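Long-range contact in C2 domain protein (Scophthalmus maximus, PDB 3W56), which binds calcium ions through a C2 domain, probably acts at lipid membranes and may have wide pore channel activity: residues 102-107 against 123-128. Numbering follows the deposited sequence.
Sequences CQRQIK and LHYMYT
Strand 102-105, which carries Arg104, faces strand 123-128, which carries Tyr125 and Tyr127, across the C2 beta-sandwich. Their axes come within 11.1 Å and run in roughly the same direction, 26° apart. The strands belong to different sheets, so no main-chain pairing joins them. Side chains span the gap, and Tyr127 reaches the main chain of 106-107. Beyond strand 102-105 the chain draws closer, with Ile106 CA 8.4 Å from Tyr127 CA.

In both tyrosines CG is flanked by the backbone N and C atoms (chi1 63° in Tyr125), and the rings project to segment 102-107. The Arg104 chain is extended through chi1 and chi2 and bends at chi3 (-54°), which brings NE to the Tyr125 hydroxyl. NE donates to Tyr125 OH at 2.8 Å, with the hydroxyl at the guanidinium edge and in its plane. A water accepts from Arg104 NH2 and also hydrogen-bonds Tyr125 OH. Tyr127 OH accepts from the backbone N of Lys107 at 3.0 Å. Ile106 CG2 lies over one face of the Tyr127 ring, near the CE1-CZ bond, and Ile106 CB is 3.8 Å from Tyr127 CE1. The Tyr127 ring also meets that of His111.

The disulfide Cys102-Cys115 ties strand 97-105 to strand 109-116, the neighbour of strand 122-130. Tyr125 bridges the two sheets, and Tyr127 ties its sheet to the loop after strand 97-105. Both buried phenol oxygens thus have an N-H partner, and the NE bond and water help fix the guanidinium's rotation.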
loop_
_atom_site.group_PDB
_atom_site.type_symbol
_atom_site.label_atom_id
_atom_site.label_comp_id
_atom_site.label_asym_id
_atom_site.label_seq_id
_atom_site.Cartn_x
_atom_site.Cartn_y
_atom_site.Cartn_z
ATOM N N CYS A 102 0.722 6.761 -3.447
ATOM C CA CYS A 102 0.892 6.395 -4.845
ATOM C C CYS A 102 -0.373 5.924 -5.500
ATOM O O CYS A 102 -1.255 5.254 -4.886
ATOM C CB CYS A 102 2.037 5.426 -5.060
ATOM S SG CYS A 102 3.522 6.229 -4.515
ATOM N N GLN A 103 -0.465 6.334 -6.747
ATOM C CA GLN A 103 -1.605 6.099 -7.592
ATOM C C GLN A 103 -1.148 5.466 -8.885
ATOM O O GLN A 103 -0.161 5.905 -9.524
ATOM C CB GLN A 103 -2.276 7.418 -7.893
ATOM C CG GLN A 103 -2.963 8.016 -6.684
ATOM C CD GLN A 103 -3.934 9.119 -7.081
ATOM O OE1 GLN A 103 -5.132 9.031 -6.804
ATOM N NE2 GLN A 103 -3.419 10.156 -7.748
ATOM N N ARG A 104 -1.878 4.442 -9.289
ATOM C CA ARG A 104 -1.511 3.681 -10.464
ATOM C C ARG A 104 -2.749 3.067 -11.127
ATOM O O ARG A 104 -3.574 2.482 -10.447
ATOM C CB ARG A 104 -0.584 2.568 -10.017
ATOM C CG ARG A 104 -0.327 1.559 -11.039
ATOM C CD ARG A 104 0.764 0.689 -10.567
ATOM N NE ARG A 104 1.976 1.404 -10.185
ATOM C CZ ARG A 104 2.799 2.021 -11.052
ATOM N NH1 ARG A 104 2.534 2.014 -12.361
ATOM N NH2 ARG A 104 3.908 2.637 -10.614
ATOM N N GLN A 105 -2.839 3.148 -12.447
ATOM C CA GLN A 105 -3.924 2.452 -13.129
ATOM C C GLN A 105 -3.563 0.985 -13.226
ATOM O O GLN A 105 -2.477 0.627 -13.681
ATOM C CB GLN A 105 -4.152 3.020 -14.516
ATOM C CG GLN A 105 -5.309 4.031 -14.609
ATOM C CD GLN A 105 -5.355 4.740 -15.960
ATOM O OE1 GLN A 105 -4.364 4.731 -16.734
ATOM N NE2 GLN A 105 -6.498 5.344 -16.267
ATOM N N ILE A 106 -4.477 0.111 -12.793
ATOM C CA ILE A 106 -4.156 -1.301 -12.811
ATOM C C ILE A 106 -4.425 -1.956 -14.174
ATOM O O ILE A 106 -5.379 -1.609 -14.879
ATOM C CB ILE A 106 -4.901 -2.032 -11.710
ATOM C CG1 ILE A 106 -6.408 -1.819 -11.939
ATOM C CG2 ILE A 106 -4.524 -1.435 -10.381
ATOM C CD1 ILE A 106 -7.303 -2.721 -11.061
ATOM N N LYS A 107 -3.539 -2.867 -14.525
ATOM C CA LYS A 107 -3.480 -3.527 -15.815
ATOM C C LYS A 107 -3.530 -5.019 -15.584
ATOM O O LYS A 107 -2.998 -5.524 -14.578
ATOM C CB LYS A 107 -2.201 -3.158 -16.539
ATOM C CG LYS A 107 -2.020 -1.682 -16.604
ATOM C CD LYS A 107 -2.988 -1.026 -17.562
ATOM C CE LYS A 107 -2.985 0.475 -17.241
ATOM N NZ LYS A 107 -3.132 1.346 -18.449
ATOM N N LEU A 123 8.045 2.243 -0.842
ATOM C CA LEU A 123 7.113 1.124 -0.599
ATOM C C LEU A 123 7.202 0.282 -1.881
ATOM O O LEU A 123 7.013 0.794 -3.026
ATOM C CB LEU A 123 5.689 1.681 -0.528
ATOM C CG LEU A 123 4.567 0.621 -0.527
ATOM C CD1 LEU A 123 4.475 -0.305 0.755
ATOM C CD2 LEU A 123 3.172 1.353 -0.720
ATOM N N HIS A 124 7.430 -1.026 -1.735
ATOM C CA HIS A 124 7.424 -1.950 -2.855
ATOM C C HIS A 124 6.210 -2.836 -2.710
ATOM O O HIS A 124 5.798 -3.105 -1.591
ATOM C CB HIS A 124 8.672 -2.857 -2.813
ATOM C CG HIS A 124 9.969 -2.112 -2.744
ATOM N ND1 HIS A 124 10.505 -1.505 -3.852
ATOM C CD2 HIS A 124 10.832 -1.880 -1.722
ATOM C CE1 HIS A 124 11.637 -0.899 -3.521
ATOM N NE2 HIS A 124 11.869 -1.115 -2.242
ATOM N N TYR A 125 5.612 -3.188 -3.813
ATOM C CA TYR A 125 4.376 -3.991 -3.744
ATOM C C TYR A 125 4.197 -4.706 -5.048
ATOM O O TYR A 125 4.824 -4.409 -6.087
ATOM C CB TYR A 125 3.187 -3.082 -3.442
ATOM C CG TYR A 125 2.899 -2.047 -4.520
ATOM C CD1 TYR A 125 1.892 -2.305 -5.495
ATOM C CD2 TYR A 125 3.580 -0.828 -4.567
ATOM C CE1 TYR A 125 1.560 -1.371 -6.444
ATOM C CE2 TYR A 125 3.256 0.147 -5.561
ATOM C CZ TYR A 125 2.237 -0.151 -6.502
ATOM O OH TYR A 125 1.857 0.767 -7.483
ATOM N N MET A 126 3.300 -5.676 -5.032
ATOM C CA MET A 126 2.983 -6.427 -6.203
ATOM C C MET A 126 1.474 -6.387 -6.300
ATOM O O MET A 126 0.765 -6.267 -5.291
ATOM C CB MET A 126 3.444 -7.886 -6.118
ATOM C CG MET A 126 4.920 -7.943 -6.280
ATOM S SD MET A 126 5.441 -9.648 -6.383
ATOM C CE MET A 126 4.612 -10.207 -7.884
ATOM N N TYR A 127 1.008 -6.485 -7.524
ATOM C CA TYR A 127 -0.429 -6.814 -7.652
ATOM C C TYR A 127 -0.659 -7.693 -8.816
ATOM O O TYR A 127 0.100 -7.725 -9.783
ATOM C CB TYR A 127 -1.302 -5.533 -7.715
ATOM C CG TYR A 127 -1.290 -4.878 -9.068
ATOM C CD1 TYR A 127 -2.200 -5.262 -10.068
ATOM C CD2 TYR A 127 -0.366 -3.878 -9.365
ATOM C CE1 TYR A 127 -2.167 -4.625 -11.340
ATOM C CE2 TYR A 127 -0.333 -3.252 -10.590
ATOM C CZ TYR A 127 -1.237 -3.639 -11.574
ATOM O OH TYR A 127 -1.140 -2.984 -12.794
ATOM N N THR A 128 -1.734 -8.469 -8.722
ATOM C CA THR A 128 -2.216 -9.308 -9.813
ATOM C C THR A 128 -3.670 -8.924 -10.146
ATOM O O THR A 128 -4.519 -8.912 -9.247
ATOM C CB THR A 128 -2.123 -10.800 -9.430
ATOM O OG1 THR A 128 -0.729 -11.186 -9.403
ATOM C CG2 THR A 128 -2.796 -11.652 -10.497
HETATM O O HOH W 1 3.616 3.021 -7.466
#